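Local coordinates for protein flavin prenyltransferase PAD1, mitochondrial (Aspergillus niger, PDB 6QLG) that probably joins a dimethylallyl group to the N5 and C6 atoms of reduced FMN, making the prenylated flavin cofactor used by a ferulic acid decarboxylase, at residues T51-G56 with A80-E85; V123-K128 with L156-R161. All blocks are in the same frame, centred on the assembly; numbering follows the deposited sequence.

Contact 1: T51-G56 with A80-E85; sequences TGAMLG and ATIKYE. With FMN (flavin mononucleotide), chain M.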
ATOM      1  N   THR B  51     -18.832  21.067  18.555  1.00 25.88           N
ATOM      2  CA  THR B  51     -18.830  21.866  19.772  1.00 25.26           C
ATOM      3  C   THR B  51     -17.556  22.702  19.834  1.00 28.97           C
ATOM      4  O   THR B  51     -16.482  22.266  19.409  1.00 26.35           O
ATOM      5  CB  THR B  51     -18.970  20.972  21.012  1.00 26.89           C
ATOM      6  OG1 THR B  51     -19.157  21.787  22.175  1.00 24.39           O
ATOM      7  CG2 THR B  51     -17.753  20.102  21.212  1.00 22.17           C
ATOM      8  N   GLY B  52     -17.691  23.931  20.325  1.00 25.20           N
ATOM      9  CA  GLY B  52     -16.578  24.861  20.330  1.00 21.74           C
ATOM     10  C   GLY B  52     -16.815  26.076  19.456  1.00 22.16           C
ATOM     11  O   GLY B  52     -15.882  26.593  18.836  1.00 23.32           O
ATOM     12  N   ALA B  53     -18.066  26.542  19.401  1.00 22.23           N
ATOM     13  CA  ALA B  53     -18.390  27.702  18.576  1.00 22.09           C
ATOM     14  C   ALA B  53     -17.603  28.937  18.998  1.00 23.69           C
ATOM     15  O   ALA B  53     -17.269  29.775  18.154  1.00 22.33           O
ATOM     16  CB  ALA B  53     -19.892  27.986  18.633  1.00 20.34           C
ATOM     17  N   MET B  54     -17.289  29.061  20.293  1.00 23.42           N
ATOM     18  CA  MET B  54     -16.523  30.212  20.765  1.00 23.97           C
ATOM     19  C   MET B  54     -15.140  30.276  20.127  1.00 27.93           C
ATOM     20  O   MET B  54     -14.567  31.364  20.003  1.00 27.55           O
ATOM     21  CB  MET B  54     -16.402  30.179  22.289  1.00 23.30           C
ATOM     22  CG  MET B  54     -15.876  31.473  22.905  1.00 38.72           C
ATOM     23  SD  MET B  54     -16.845  32.944  22.487  1.00 36.93           S
ATOM     24  CE  MET B  54     -18.477  32.404  22.951  1.00 23.07           C
ATOM     25  N   LEU B  55     -14.589  29.129  19.716  1.00 23.76           N
ATOM     26  CA  LEU B  55     -13.308  29.142  19.014  1.00 24.63           C
ATOM     27  C   LEU B  55     -13.402  29.933  17.716  1.00 21.95           C
ATOM     28  O   LEU B  55     -12.519  30.742  17.406  1.00 23.97           O
ATOM     29  CB  LEU B  55     -12.840  27.711  18.737  1.00 23.50           C
ATOM     30  CG  LEU B  55     -12.570  26.806  19.941  1.00 22.85           C
ATOM     31  CD1 LEU B  55     -12.230  25.395  19.482  1.00 23.98           C
ATOM     32  CD2 LEU B  55     -11.456  27.372  20.803  1.00 26.07           C
ATOM     33  N   GLY B  56     -14.469  29.719  16.944  1.00 21.45           N
ATOM     34  CA  GLY B  56     -14.627  30.459  15.702  1.00 23.63           C
ATOM     35  C   GLY B  56     -14.950  31.924  15.931  1.00 24.30           C
ATOM     36  O   GLY B  56     -14.481  32.796  15.192  1.00 21.04           O
ATOM     37  N   ALA B  80     -26.847  26.405  15.078  1.00 24.11           N
ATOM     38  CA  ALA B  80     -27.468  25.789  16.245  1.00 27.65           C
ATOM     39  C   ALA B  80     -26.500  25.737  17.419  1.00 32.02           C
ATOM     40  O   ALA B  80     -26.885  25.993  18.566  1.00 28.75           O
ATOM     41  CB  ALA B  80     -27.966  24.388  15.897  1.00 24.71           C
ATOM     42  N   THR B  81     -25.233  25.412  17.149  1.00 26.01           N
ATOM     43  CA  THR B  81     -24.246  25.308  18.219  1.00 25.70           C
ATOM     44  C   THR B  81     -23.937  26.676  18.818  1.00 28.34           C
ATOM     45  O   THR B  81     -23.790  26.806  20.039  1.00 26.30           O
ATOM     46  CB  THR B  81     -22.975  24.641  17.688  1.00 24.82           C
ATOM     47  OG1 THR B  81     -23.256  23.273  17.365  1.00 29.95           O
ATOM     48  CG2 THR B  81     -21.869  24.684  18.725  1.00 27.51           C
ATOM     49  N   ILE B  82     -23.844  27.707  17.974  1.00 21.91           N
ATOM     50  CA  ILE B  82     -23.640  29.070  18.465  1.00 26.22           C
ATOM     51  C   ILE B  82     -24.740  29.448  19.450  1.00 27.40           C
ATOM     52  O   ILE B  82     -24.474  29.943  20.551  1.00 27.75           O
ATOM     53  CB  ILE B  82     -23.584  30.061  17.288  1.00 29.06           C
ATOM     54  CG1 ILE B  82     -22.286  29.894  16.496  1.00 26.03           C
ATOM     55  CG2 ILE B  82     -23.747  31.495  17.783  1.00 26.68           C
ATOM     56  CD1 ILE B  82     -22.298  30.616  15.166  1.00 21.69           C
ATOM     57  N   LYS B  83     -25.996  29.211  19.062  1.00 27.08           N
ATOM     58  CA  LYS B  83     -27.126  29.563  19.918  1.00 29.53           C
ATOM     59  C   LYS B  83     -27.078  28.817  21.244  1.00 30.06           C
ATOM     60  O   LYS B  83     -27.380  29.389  22.297  1.00 28.77           O
ATOM     61  CB  LYS B  83     -28.440  29.258  19.201  1.00 29.68           C
ATOM     62  CG  LYS B  83     -28.834  30.251  18.127  1.00 32.67           C
ATOM     63  CD  LYS B  83     -30.097  29.778  17.425  1.00 32.91           C
ATOM     64  CE  LYS B  83     -30.364  30.569  16.158  1.00 44.59           C
ATOM     65  NZ  LYS B  83     -31.302  29.845  15.256  1.00 50.92           N
ATOM     66  N   TYR B  84     -26.704  27.536  21.214  1.00 32.91           N
ATOM     67  CA  TYR B  84     -26.797  26.707  22.410  1.00 30.63           C
ATOM     68  C   TYR B  84     -25.620  26.921  23.354  1.00 31.42           C
ATOM     69  O   TYR B  84     -25.794  26.902  24.577  1.00 32.95           O
ATOM     70  CB  TYR B  84     -26.888  25.234  22.018  1.00 31.60           C
ATOM     71  CG  TYR B  84     -27.109  24.310  23.193  1.00 37.09           C
ATOM     72  CD1 TYR B  84     -28.362  24.190  23.780  1.00 41.53           C
ATOM     73  CD2 TYR B  84     -26.064  23.564  23.721  1.00 36.90           C
ATOM     74  CE1 TYR B  84     -28.572  23.347  24.852  1.00 40.73           C
ATOM     75  CE2 TYR B  84     -26.262  22.719  24.797  1.00 37.85           C
ATOM     76  CZ  TYR B  84     -27.518  22.615  25.359  1.00 40.70           C
ATOM     77  OH  TYR B  84     -27.724  21.775  26.428  1.00 45.56           O
ATOM     78  N   GLU B  85     -24.420  27.120  22.810  1.00 31.37           N
ATOM     79  CA  GLU B  85     -23.204  27.128  23.611  1.00 31.56           C
ATOM     80  C   GLU B  85     -22.757  28.516  24.032  1.00 28.00           C
ATOM     81  O   GLU B  85     -21.963  28.633  24.970  1.00 30.88           O
ATOM     82  CB  GLU B  85     -22.055  26.476  22.837  1.00 30.38           C
ATOM     83  CG  GLU B  85     -22.235  25.006  22.608  1.00 35.30           C
ATOM     84  CD  GLU B  85     -21.005  24.367  22.018  1.00 26.94           C
ATOM     85  OE1 GLU B  85     -20.080  25.100  21.604  1.00 24.77           O
ATOM     86  OE2 GLU B  85     -20.973  23.126  21.963  1.00 32.04           O
TER
HETATM   87  N1  FMN M 402     -19.628  16.398  15.427  1.00 29.85           N
HETATM   88  C2  FMN M 402     -18.262  16.229  15.530  1.00 25.85           C
HETATM   89  O2  FMN M 402     -17.654  15.644  14.642  1.00 27.00           O
HETATM   90  N3  FMN M 402     -17.591  16.718  16.629  1.00 30.49           N
HETATM   91  C4  FMN M 402     -18.292  17.376  17.623  1.00 29.93           C
HETATM   92  O4  FMN M 402     -17.713  17.821  18.616  1.00 29.74           O
HETATM   93  C4A FMN M 402     -19.667  17.549  17.526  1.00 32.24           C
HETATM   94  N5  FMN M 402     -20.344  18.210  18.534  1.00 30.53           N
HETATM   95  C5A FMN M 402     -21.712  18.394  18.452  1.00 36.21           C
HETATM   96  C6  FMN M 402     -22.403  19.064  19.468  1.00 38.98           C
HETATM   97  C7  FMN M 402     -23.782  19.254  19.398  1.00 40.68           C
HETATM   98  C7M FMN M 402     -24.508  19.977  20.501  1.00 46.14           C
HETATM   99  C8  FMN M 402     -24.468  18.764  18.286  1.00 39.26           C
HETATM  100  C8M FMN M 402     -25.957  18.949  18.179  1.00 31.18           C
HETATM  101  C9  FMN M 402     -23.771  18.091  17.276  1.00 36.12           C
HETATM  102  C9A FMN M 402     -22.395  17.901  17.345  1.00 32.65           C
HETATM  103  N10 FMN M 402     -21.704  17.244  16.327  1.00 35.63           N
HETATM  104  C10 FMN M 402     -20.336  17.054  16.419  1.00 31.57           C
HETATM  105  C1' FMN M 402     -22.437  16.687  15.137  1.00 29.15           C
HETATM  106  C2' FMN M 402     -22.466  17.575  13.892  1.00 31.80           C
HETATM  107  O2' FMN M 402     -23.146  18.783  14.163  1.00 28.55           O
HETATM  108  C3' FMN M 402     -23.161  16.813  12.764  1.00 30.78           C
HETATM  109  O3' FMN M 402     -22.356  15.720  12.382  1.00 25.90           O
HETATM  110  C4' FMN M 402     -23.443  17.678  11.542  1.00 25.80           C
HETATM  111  O4' FMN M 402     -23.868  16.863  10.472  1.00 29.56           O
HETATM  112  C5' FMN M 402     -22.207  18.443  11.096  1.00 28.66           C
HETATM  113  O5' FMN M 402     -22.603  19.323  10.070  1.00 23.31           O
HETATM  114  P   FMN M 402     -21.631  20.501   9.567  1.00 26.52           P
HETATM  115  O1P FMN M 402     -22.005  20.876   8.155  1.00 23.09           O
HETATM  116  O2P FMN M 402     -21.813  21.689  10.479  1.00 25.96           O
HETATM  117  O3P FMN M 402     -20.187  20.053   9.577  1.00 26.32           O
HETATM  118  O   HOH W   1     -18.189  27.303  22.306  1.00 23.42           O

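Contact 2: V123-K128 with L156-R161; sequences VPCSMK and LVLVAR. With FMN (flavin mononucleotide), chain M; DMA (dimethylallyl diphosphate), chain J.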
ATOM      1  N   VAL B 123     -13.226  26.311  11.816  1.00 18.34           N
ATOM      2  CA  VAL B 123     -13.092  26.353  13.271  1.00 16.52           C
ATOM      3  C   VAL B 123     -14.449  26.620  13.916  1.00 22.06           C
ATOM      4  O   VAL B 123     -15.043  27.686  13.699  1.00 19.90           O
ATOM      5  CB  VAL B 123     -12.051  27.404  13.694  1.00 21.59           C
ATOM      6  CG1 VAL B 123     -12.276  28.730  12.958  1.00 18.37           C
ATOM      7  CG2 VAL B 123     -12.082  27.610  15.201  1.00 21.25           C
ATOM      8  N   PRO B 124     -14.998  25.671  14.687  1.00 22.57           N
ATOM      9  CA  PRO B 124     -14.447  24.319  14.819  1.00 20.16           C
ATOM     10  C   PRO B 124     -14.825  23.470  13.610  1.00 22.53           C
ATOM     11  O   PRO B 124     -15.742  23.847  12.875  1.00 16.37           O
ATOM     12  CB  PRO B 124     -15.105  23.798  16.095  1.00 22.09           C
ATOM     13  CG  PRO B 124     -16.430  24.495  16.120  1.00 23.14           C
ATOM     14  CD  PRO B 124     -16.204  25.859  15.514  1.00 22.06           C
ATOM     15  N   CYS B 125     -14.132  22.356  13.397  1.00 20.57           N
ATOM     16  CA  CYS B 125     -14.362  21.504  12.238  1.00 18.27           C
ATOM     17  C   CYS B 125     -14.925  20.167  12.701  1.00 21.22           C
ATOM     18  O   CYS B 125     -14.265  19.434  13.446  1.00 19.16           O
ATOM     19  CB  CYS B 125     -13.075  21.297  11.441  1.00 21.12           C
ATOM     20  SG  CYS B 125     -13.313  20.332   9.930  1.00 21.57           S
ATOM     21  N   SER B 126     -16.138  19.855  12.256  1.00 17.30           N
ATOM     22  CA  SER B 126     -16.755  18.581  12.582  1.00 19.83           C
ATOM     23  C   SER B 126     -16.108  17.451  11.784  1.00 20.98           C
ATOM     24  O   SER B 126     -15.404  17.672  10.794  1.00 15.73           O
ATOM     25  CB  SER B 126     -18.254  18.622  12.294  1.00 21.95           C
ATOM     26  OG  SER B 126     -18.491  18.715  10.897  1.00 18.56           O
ATOM     27  N   MET B 127     -16.364  16.218  12.234  1.00 18.14           N
ATOM     28  CA  MET B 127     -15.901  15.054  11.488  1.00 20.19           C
ATOM     29  C   MET B 127     -16.598  14.950  10.139  1.00 20.32           C
ATOM     30  O   MET B 127     -15.990  14.502   9.160  1.00 18.98           O
ATOM     31  CB  MET B 127     -16.125  13.781  12.306  1.00 18.84           C
ATOM     32  CG  MET B 127     -15.339  13.729  13.609  1.00 18.61           C
ATOM     33  SD  MET B 127     -13.549  13.808  13.373  1.00 19.30           S
ATOM     34  CE  MET B 127     -13.206  15.552  13.666  1.00 15.43           C
ATOM     35  N   LYS B 128     -17.865  15.364  10.071  1.00 21.40           N
ATOM     36  CA  LYS B 128     -18.591  15.352   8.805  1.00 19.85           C
ATOM     37  C   LYS B 128     -17.912  16.247   7.773  1.00 22.82           C
ATOM     38  O   LYS B 128     -17.705  15.843   6.624  1.00 18.90           O
ATOM     39  CB  LYS B 128     -20.042  15.785   9.038  1.00 20.35           C
ATOM     40  CG  LYS B 128     -20.894  15.885   7.776  1.00 22.48           C
ATOM     41  CD  LYS B 128     -20.922  17.313   7.238  1.00 20.79           C
ATOM     42  CE  LYS B 128     -22.260  17.667   6.628  1.00 23.52           C
ATOM     43  NZ  LYS B 128     -22.227  19.061   6.094  1.00 27.04           N
ATOM     44  N   LEU B 156      -4.782  25.727   4.497  1.00 23.93           N
ATOM     45  CA  LEU B 156      -6.089  25.303   4.984  1.00 21.88           C
ATOM     46  C   LEU B 156      -5.906  24.647   6.343  1.00 25.08           C
ATOM     47  O   LEU B 156      -5.216  23.628   6.454  1.00 23.39           O
ATOM     48  CB  LEU B 156      -6.762  24.333   4.005  1.00 18.85           C
ATOM     49  CG  LEU B 156      -8.046  23.656   4.496  1.00 18.76           C
ATOM     50  CD1 LEU B 156      -9.160  24.680   4.700  1.00 18.99           C
ATOM     51  CD2 LEU B 156      -8.492  22.563   3.535  1.00 14.27           C
ATOM     52  N   VAL B 157      -6.525  25.224   7.370  1.00 20.19           N
ATOM     53  CA  VAL B 157      -6.416  24.736   8.741  1.00 21.05           C
ATOM     54  C   VAL B 157      -7.775  24.207   9.174  1.00 22.70           C
ATOM     55  O   VAL B 157      -8.780  24.923   9.101  1.00 22.16           O
ATOM     56  CB  VAL B 157      -5.923  25.836   9.697  1.00 22.47           C
ATOM     57  CG1 VAL B 157      -5.906  25.324  11.130  1.00 20.98           C
ATOM     58  CG2 VAL B 157      -4.540  26.319   9.283  1.00 19.61           C
ATOM     59  N   LEU B 158      -7.803  22.956   9.625  1.00 23.52           N
ATOM     60  CA  LEU B 158      -9.021  22.311  10.102  1.00 20.20           C
ATOM     61  C   LEU B 158      -8.893  22.099  11.604  1.00 21.48           C
ATOM     62  O   LEU B 158      -8.111  21.253  12.053  1.00 19.78           O
ATOM     63  CB  LEU B 158      -9.259  20.982   9.384  1.00 18.56           C
ATOM     64  CG  LEU B 158      -9.207  20.971   7.857  1.00 19.03           C
ATOM     65  CD1 LEU B 158      -9.490  19.572   7.333  1.00 16.53           C
ATOM     66  CD2 LEU B 158     -10.195  21.966   7.281  1.00 16.97           C
ATOM     67  N   VAL B 159      -9.660  22.863  12.380  1.00 15.45           N
ATOM     68  CA  VAL B 159      -9.706  22.674  13.826  1.00 15.53           C
ATOM     69  C   VAL B 159     -10.648  21.512  14.119  1.00 20.97           C
ATOM     70  O   VAL B 159     -11.760  21.704  14.625  1.00 18.63           O
ATOM     71  CB  VAL B 159     -10.135  23.966  14.548  1.00 24.60           C
ATOM     72  CG1 VAL B 159      -9.988  23.817  16.059  1.00 17.84           C
ATOM     73  CG2 VAL B 159      -9.299  25.141  14.054  1.00 14.78           C
ATOM     74  N   ALA B 160     -10.205  20.297  13.792  1.00 18.43           N
ATOM     75  CA  ALA B 160     -11.056  19.113  13.854  1.00 20.36           C
ATOM     76  C   ALA B 160     -11.246  18.683  15.303  1.00 21.55           C
ATOM     77  O   ALA B 160     -10.280  18.312  15.977  1.00 24.66           O
ATOM     78  CB  ALA B 160     -10.445  17.979  13.033  1.00 18.95           C
ATOM     79  N   ARG B 161     -12.486  18.715  15.778  1.00 19.40           N
ATOM     80  CA  ARG B 161     -12.795  18.450  17.177  1.00 21.43           C
ATOM     81  C   ARG B 161     -13.641  17.186  17.273  1.00 21.39           C
ATOM     82  O   ARG B 161     -14.772  17.147  16.773  1.00 20.09           O
ATOM     83  CB  ARG B 161     -13.512  19.641  17.810  1.00 23.01           C
ATOM     84  CG  ARG B 161     -13.552  19.584  19.320  1.00 24.97           C
ATOM     85  CD  ARG B 161     -14.840  18.950  19.809  1.00 24.82           C
ATOM     86  NE  ARG B 161     -14.762  18.563  21.215  1.00 23.65           N
ATOM     87  CZ  ARG B 161     -15.344  17.481  21.722  1.00 23.62           C
ATOM     88  NH1 ARG B 161     -15.218  17.194  23.009  1.00 26.71           N
ATOM     89  NH2 ARG B 161     -16.049  16.677  20.936  1.00 27.15           N
TER
HETATM   90  N1  FMN M 402     -19.628  16.398  15.427  1.00 29.85           N
HETATM   91  C2  FMN M 402     -18.262  16.229  15.530  1.00 25.85           C
HETATM   92  O2  FMN M 402     -17.654  15.644  14.642  1.00 27.00           O
HETATM   93  N3  FMN M 402     -17.591  16.718  16.629  1.00 30.49           N
HETATM   94  C4  FMN M 402     -18.292  17.376  17.623  1.00 29.93           C
HETATM   95  O4  FMN M 402     -17.713  17.821  18.616  1.00 29.74           O
HETATM   96  C4A FMN M 402     -19.667  17.549  17.526  1.00 32.24           C
HETATM   97  N5  FMN M 402     -20.344  18.210  18.534  1.00 30.53           N
HETATM   98  C5A FMN M 402     -21.712  18.394  18.452  1.00 36.21           C
HETATM   99  C6  FMN M 402     -22.403  19.064  19.468  1.00 38.98           C
HETATM  100  C7  FMN M 402     -23.782  19.254  19.398  1.00 40.68           C
HETATM  101  C7M FMN M 402     -24.508  19.977  20.501  1.00 46.14           C
HETATM  102  C8  FMN M 402     -24.468  18.764  18.286  1.00 39.26           C
HETATM  103  C8M FMN M 402     -25.957  18.949  18.179  1.00 31.18           C
HETATM  104  C9  FMN M 402     -23.771  18.091  17.276  1.00 36.12           C
HETATM  105  C9A FMN M 402     -22.395  17.901  17.345  1.00 32.65           C
HETATM  106  N10 FMN M 402     -21.704  17.244  16.327  1.00 35.63           N
HETATM  107  C10 FMN M 402     -20.336  17.054  16.419  1.00 31.57           C
HETATM  108  C1' FMN M 402     -22.437  16.687  15.137  1.00 29.15           C
HETATM  109  C2' FMN M 402     -22.466  17.575  13.892  1.00 31.80           C
HETATM  110  O2' FMN M 402     -23.146  18.783  14.163  1.00 28.55           O
HETATM  111  C3' FMN M 402     -23.161  16.813  12.764  1.00 30.78           C
HETATM  112  O3' FMN M 402     -22.356  15.720  12.382  1.00 25.90           O
HETATM  113  C4' FMN M 402     -23.443  17.678  11.542  1.00 25.80           C
HETATM  114  O4' FMN M 402     -23.868  16.863  10.472  1.00 29.56           O
HETATM  115  C5' FMN M 402     -22.207  18.443  11.096  1.00 28.66           C
HETATM  116  O5' FMN M 402     -22.603  19.323  10.070  1.00 23.31           O
HETATM  117  P   FMN M 402     -21.631  20.501   9.567  1.00 26.52           P
HETATM  118  O1P FMN M 402     -22.005  20.876   8.155  1.00 23.09           O
HETATM  119  O2P FMN M 402     -21.813  21.689  10.479  1.00 25.96           O
HETATM  120  O3P FMN M 402     -20.187  20.053   9.577  1.00 26.32           O
HETATM  121  C1  DMA J 304     -21.427  15.321  20.669  1.00 54.02           C
HETATM  122  O1  DMA J 304     -21.136  13.963  20.811  1.00 59.94           O
HETATM  123  C2  DMA J 304     -22.816  15.459  20.072  1.00 40.13           C
HETATM  124  C3  DMA J 304     -23.767  15.981  20.803  1.00 46.15           C
HETATM  125  C4  DMA J 304     -25.154  16.108  20.195  1.00 42.43           C
HETATM  126  C5  DMA J 304     -23.476  16.452  22.228  1.00 43.86           C
HETATM  127  PA  DMA J 304     -19.589  13.609  21.214  1.00 57.34           P
HETATM  128  O1A DMA J 304     -19.454  12.127  21.488  1.00 34.74           O
HETATM  129  O2A DMA J 304     -18.762  13.993  20.006  1.00 47.84           O
HETATM  130  O3A DMA J 304     -19.216  14.515  22.552  1.00 49.96           O
HETATM  131  PB  DMA J 304     -18.054  14.126  23.663  1.00 67.32           P
HETATM  132  O1B DMA J 304     -16.812  13.665  22.932  1.00 50.49           O
HETATM  133  O2B DMA J 304     -18.495  13.022  24.598  1.00 50.17           O
HETATM  134  O3B DMA J 304     -17.746  15.344  24.505  1.00 60.14           O

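Contact 1: T51-G56 with A80-E85
Glu85 OE1 gathers three hydrogen bonds at the start of helix 53-65. Gly52 N donates at 3.0 Å, nearly straight (167°), to the syn lone pair of this carboxylate oxygen. Ala53 N adds a weak one at 3.3 Å, and a water that also accepts from Met54 N donates the third, OE1 to water being 3.0 Å. One carboxylate oxygen thus serves three successive backbone N-H groups, two directly and one through the water, a worked example of a side chain from one helix holding the first turn of another. A negative charge here would probably be steadied by the N-terminal end of the helix dipole. With CG anti to its own carbonyl carbon (chi1 -67°) and the chain extended beyond, Glu85 reaches across to the backbone of Gly52 and Ala53. Gly52 has positive phi (116°), a conformation suited to a residue without a side chain. Thr51 N meanwhile makes a weak hydrogen bond to O4 of FMN, 3.4 Å away. Phe190 and Tyr191 of a second subunit pack on Thr51 and Glu85 respectively. Beside the polar cluster, Ala53 CB touches both Ile82 CG1 (3.7 Å) and Thr81 CG2 (3.8 Å) of helix 76-85. Ala53 and Ile82 also pack on Met47 of strand 42-47, which places the meeting of helices 53-65 and 76-85 beside the parallel sheet.

Contact 2: V123-K128 with L156-R161
Cys125 and the strand end at Val159-Arg161 are laced together by two backbone hydrogen bonds, Cys125 N to Val159 O at 2.7 Å and Arg161 N to Cys125 O at 3.0 Å, the ladder of a parallel bridge between Cys125 and Ala160. Val159 is also the centre of an inverse gamma turn. Val123 and Val159 lie side by side and point the same way, Val123 CB meeting Val159 CG2 at 3.6 Å, just ahead of the cis peptide bond that precedes Pro124. Cys125 turns SG anti to its backbone N (chi1 -176°), which brings the sulfur against Leu158 CB. Met127 is bent at both chi2 and chi3, and this doubled-back chain brings CE against Ala160 CB, 3.7 Å away, while its CG stays by FMN O2.

Around this seam the residues turn to the ligands, illustrating how strand ends of a parallel sheet build a flavin site. Met127 N donates almost straight (171°) to FMN O2 at 2.8 Å, and Arg161 O accepts from FMN N3, so the pyrimidine edge is read by backbone from both segments. Ser126, the N-cap of helix 127-135, and Lys128 NZ bind the phosphate. A bend at chi2 (-94°) sends the Arg161 guanidinium to FMN O4 through NH2 at 3.1 Å and, weakly, through NH1 to O3B of dimethylallyl diphosphate; Pro188 O and Val187 O of a second subunit accept from NE and NH1 respectively. Strand 119-125 runs between strands 42-47 and 155-160, and helix 167-178 packs Met173 against both Met127 and Ala160.

In the fold
Contact 1 closes before contact 2 opens, and their centres lie about 13 Å apart within one Flavoprotein-family region. Contact 1 joins the helices that follow strands 42-47 and 69-74; contact 2 pairs the ends of strands 119-125 and 155-160. All four strands belong to one parallel sheet, in which 42-47 and 119-125 are neighbours. The contacts touch directly: Leu55 CB packs on Val123 CG2 at 3.6 Å, and Thr51 CG2 lies 3.4 Å from Arg161 NE. Both reach FMN, so separate parts of the sequence converge on one flavin, beside which dimethylallyl diphosphate is also held by a second and a third subunit.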